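Local atomic coordinates of uncharacterized ATP-binding protein MJ1010 (Methanocaldococcus jannaschii DSM 2661, PDB entry 3BJO), a protein that is of unknown function but probably binds ATP, and has a C-terminal domain of the helix-turn-helix clan. Residues I40-E45 and K67-Y72. Numbering follows the deposited sequence. Where two conformers were deposited one is given.
Sequences IEIRKE and KAVYVY
Ile42 sets its two branches against different residues of helix 67-75. Its CG2 methyl meets CB of Ala68 at 3.8 Å and reaches CG2 of Val69 at 3.9 Å, while the longer arm carries CD1 to 3.7 Å from CB of Tyr72. The split follows from the torsions: CG1 sits between the backbone N and the carbonyl carbon (chi1 59°), and the arm then runs fully extended (chi2 180°). CD1 comes to Tyr72 obliquely, near the end of the ring attached to CB, at 3.8 Å from CG and 4.0 Å from CD2. One turn of helix separates Ala68 from Tyr72, with a backbone bond from Tyr72 N to Ala68 O, and Ile42 spans that turn. No hydrogen bond crosses between the two segments; the contacts between them are those of apolar side chains. They pack the end of the two-stranded antiparallel hairpin 32-35/38-41, and the link from it into helix 44-52, onto helix 67-75, within a small domain that belongs to the helix-turn-helix clan. Ile42 lies in that link, just past the strand. Val33 on the partner strand and Ile47 on helix 44-52 also touch both Ile42 and Tyr72, which makes this part of the packing a shared apolar core. Shortening Ile42 to an alanine would probably open a gap on this face of helix 67-75, with the methyl that rests on Tyr72 CB and the one shared by Ala68 and Val69 both gone. Two residues earlier, on the strand itself, Ile40 brings its CG2 to 3.6 Å from CB of Ala68, the branch being placed there because it stands anti to the backbone N, with CG1 beside that N (chi1 -65°). The Ala68 methyl thus lies against CG2 of both isoleucines.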
ATOM      1  N   ILE A  40      -2.437   1.425 -18.256  1.00 42.96           N
ATOM      2  CA  ILE A  40      -1.417   2.383 -17.832  1.00 43.15           C
ATOM      3  C   ILE A  40      -0.277   1.697 -17.085  1.00 43.40           C
ATOM      4  O   ILE A  40      -0.477   0.956 -16.093  1.00 42.70           O
ATOM      5  CB  ILE A  40      -2.018   3.535 -16.970  1.00 42.31           C
ATOM      6  CG1 ILE A  40      -2.995   4.396 -17.799  1.00 45.15           C
ATOM      7  CG2 ILE A  40      -0.873   4.417 -16.414  1.00 43.11           C
ATOM      8  CD1 ILE A  40      -3.955   5.263 -16.958  1.00 43.41           C
ATOM      9  N   GLU A  41       0.926   1.959 -17.573  1.00 44.30           N
ATOM     10  CA  GLU A  41       2.110   1.387 -16.987  1.00 45.38           C
ATOM     11  C   GLU A  41       2.588   2.301 -15.893  1.00 45.76           C
ATOM     12  O   GLU A  41       2.667   3.532 -16.081  1.00 45.45           O
ATOM     13  CB  GLU A  41       3.200   1.268 -18.056  1.00 46.14           C
ATOM     14  CG  GLU A  41       4.426   0.496 -17.629  1.00 48.34           C
ATOM     15  CD  GLU A  41       5.412   0.372 -18.769  1.00 51.74           C
ATOM     16  OE1 GLU A  41       5.490  -0.727 -19.371  1.00 53.74           O
ATOM     17  OE2 GLU A  41       6.067   1.394 -19.077  1.00 51.90           O
ATOM     18  N   ILE A  42       2.896   1.700 -14.748  1.00 45.26           N
ATOM     19  CA  ILE A  42       3.501   2.425 -13.641  1.00 45.41           C
ATOM     20  C   ILE A  42       4.765   1.709 -13.210  1.00 45.86           C
ATOM     21  O   ILE A  42       5.001   0.569 -13.611  1.00 43.49           O
ATOM     22  CB  ILE A  42       2.524   2.545 -12.396  1.00 45.86           C
ATOM     23  CG1 ILE A  42       2.109   1.164 -11.880  1.00 45.41           C
ATOM     24  CG2 ILE A  42       1.279   3.392 -12.758  1.00 45.96           C
ATOM     25  CD1 ILE A  42       1.190   1.202 -10.707  1.00 43.11           C
ATOM     26  N   ARG A  43       5.517   2.388 -12.340  1.00 46.50           N
ATOM     27  CA  ARG A  43       6.877   2.034 -11.945  1.00 48.47           C
ATOM     28  C   ARG A  43       6.960   1.900 -10.444  1.00 45.51           C
ATOM     29  O   ARG A  43       6.258   2.600  -9.707  1.00 45.31           O
ATOM     30  CB  ARG A  43       7.848   3.179 -12.323  1.00 47.53           C
ATOM     31  CG  ARG A  43       7.922   3.536 -13.756  1.00 52.89           C
ATOM     32  CD  ARG A  43       9.114   4.533 -13.971  1.00 54.45           C
ATOM     33  NE  ARG A  43       8.757   5.852 -13.404  1.00 67.30           N
ATOM     34  CZ  ARG A  43       9.566   6.655 -12.699  1.00 70.77           C
ATOM     35  NH1 ARG A  43      10.823   6.313 -12.403  1.00 71.04           N
ATOM     36  NH2 ARG A  43       9.096   7.813 -12.260  1.00 72.20           N
ATOM     37  N   LYS A  44       7.857   1.028  -9.997  1.00 45.27           N
ATOM     38  CA  LYS A  44       8.177   0.870  -8.570  1.00 44.64           C
ATOM     39  C   LYS A  44       8.339   2.215  -7.890  1.00 45.32           C
ATOM     40  O   LYS A  44       7.795   2.433  -6.804  1.00 44.04           O
ATOM     41  CB  LYS A  44       9.470   0.107  -8.374  1.00 44.16           C
ATOM     42  CG  LYS A  44       9.603  -0.382  -6.911  1.00 42.25           C
ATOM     43  CD  LYS A  44      10.871  -1.162  -6.671  1.00 41.85           C
ATOM     44  CE  LYS A  44      10.939  -1.628  -5.211  1.00 42.66           C
ATOM     45  NZ  LYS A  44      12.198  -2.411  -4.935  1.00 37.93           N
ATOM     46  N   GLU A  45       9.086   3.115  -8.524  1.00 46.20           N
ATOM     47  CA  GLU A  45       9.378   4.414  -7.921  0.50 47.00           C
ATOM     48  C   GLU A  45       8.088   5.145  -7.564  1.00 47.41           C
ATOM     49  O   GLU A  45       8.009   5.746  -6.542  1.00 48.48           O
ATOM     50  CB  GLU A  45      10.257   5.292  -8.841  0.50 46.79           C
ATOM     51  CG  GLU A  45      11.506   4.607  -9.384  0.50 47.22           C
ATOM     52  CD  GLU A  45      11.192   3.593 -10.494  0.50 46.05           C
ATOM     53  OE1 GLU A  45      10.981   3.996 -11.643  0.50 49.29           O
ATOM     54  OE2 GLU A  45      11.171   2.393 -10.225  0.50 42.31           O
ATOM     55  N   LYS A  67      -4.007   8.267 -10.138  1.00 41.48           N
ATOM     56  CA  LYS A  67      -5.063   7.316 -10.100  1.00 42.88           C
ATOM     57  C   LYS A  67      -4.547   5.926 -10.459  1.00 43.22           C
ATOM     58  O   LYS A  67      -4.843   4.993  -9.747  1.00 45.13           O
ATOM     59  CB  LYS A  67      -6.279   7.750 -10.948  1.00 41.44           C
ATOM     60  CG  LYS A  67      -7.454   6.717 -10.861  1.00 41.09           C
ATOM     61  CD  LYS A  67      -8.738   7.240 -11.501  1.00 43.09           C
ATOM     62  CE  LYS A  67      -9.888   6.246 -11.271  1.00 45.06           C
ATOM     63  NZ  LYS A  67     -11.105   6.644 -11.989  1.00 46.62           N
ATOM     64  N   ALA A  68      -3.734   5.800 -11.508  1.00 42.81           N
ATOM     65  CA  ALA A  68      -3.236   4.479 -11.907  1.00 43.09           C
ATOM     66  C   ALA A  68      -2.503   3.839 -10.755  1.00 42.63           C
ATOM     67  O   ALA A  68      -2.640   2.649 -10.532  1.00 41.06           O
ATOM     68  CB  ALA A  68      -2.299   4.588 -13.084  1.00 43.75           C
ATOM     69  N   VAL A  69      -1.719   4.656 -10.035  1.00 42.75           N
ATOM     70  CA  VAL A  69      -0.934   4.160  -8.881  1.00 42.46           C
ATOM     71  C   VAL A  69      -1.845   3.723  -7.732  1.00 42.66           C
ATOM     72  O   VAL A  69      -1.722   2.609  -7.224  1.00 42.04           O
ATOM     73  CB  VAL A  69       0.103   5.191  -8.374  1.00 42.07           C
ATOM     74  CG1 VAL A  69       0.788   4.638  -7.076  1.00 42.45           C
ATOM     75  CG2 VAL A  69       1.115   5.525  -9.448  1.00 42.22           C
ATOM     76  N   TYR A  70      -2.793   4.568  -7.314  1.00 44.06           N
ATOM     77  CA  TYR A  70      -3.605   4.115  -6.192  1.00 44.31           C
ATOM     78  C   TYR A  70      -4.607   3.009  -6.562  1.00 45.03           C
ATOM     79  O   TYR A  70      -4.960   2.189  -5.702  1.00 45.18           O
ATOM     80  CB  TYR A  70      -4.214   5.283  -5.372  1.00 44.67           C
ATOM     81  CG  TYR A  70      -5.347   6.093  -6.028  1.00 44.08           C
ATOM     82  CD1 TYR A  70      -5.151   7.441  -6.412  1.00 46.07           C
ATOM     83  CD2 TYR A  70      -6.591   5.532  -6.200  1.00 43.72           C
ATOM     84  CE1 TYR A  70      -6.208   8.188  -6.982  1.00 46.18           C
ATOM     85  CE2 TYR A  70      -7.644   6.246  -6.756  1.00 44.24           C
ATOM     86  CZ  TYR A  70      -7.445   7.557  -7.151  1.00 45.36           C
ATOM     87  OH  TYR A  70      -8.491   8.197  -7.719  1.00 43.45           O
ATOM     88  N   VAL A  71      -5.103   2.995  -7.807  1.00 44.68           N
ATOM     89  CA  VAL A  71      -5.939   1.855  -8.265  1.00 45.36           C
ATOM     90  C   VAL A  71      -5.167   0.519  -8.147  1.00 46.45           C
ATOM     91  O   VAL A  71      -5.717  -0.488  -7.691  1.00 46.89           O
ATOM     92  CB  VAL A  71      -6.450   2.047  -9.684  1.00 45.44           C
ATOM     93  CG1 VAL A  71      -6.927   0.694 -10.308  1.00 47.10           C
ATOM     94  CG2 VAL A  71      -7.606   3.056  -9.679  1.00 43.25           C
ATOM     95  N   TYR A  72      -3.894   0.525  -8.553  1.00 45.78           N
ATOM     96  CA  TYR A  72      -3.060  -0.673  -8.407  1.00 46.21           C
ATOM     97  C   TYR A  72      -2.972  -1.060  -6.930  1.00 45.75           C
ATOM     98  O   TYR A  72      -3.133  -2.223  -6.587  1.00 44.46           O
ATOM     99  CB  TYR A  72      -1.661  -0.424  -9.033  1.00 45.61           C
ATOM    100  CG  TYR A  72      -0.675  -1.583  -8.904  1.00 46.19           C
ATOM    101  CD1 TYR A  72      -0.780  -2.714  -9.705  1.00 48.29           C
ATOM    102  CD2 TYR A  72       0.347  -1.547  -7.960  1.00 43.59           C
ATOM    103  CE1 TYR A  72       0.139  -3.799  -9.566  1.00 47.66           C
ATOM    104  CE2 TYR A  72       1.249  -2.614  -7.814  1.00 45.89           C
ATOM    105  CZ  TYR A  72       1.128  -3.718  -8.625  1.00 47.11           C
ATOM    106  OH  TYR A  72       2.004  -4.752  -8.445  1.00 50.61           O
TER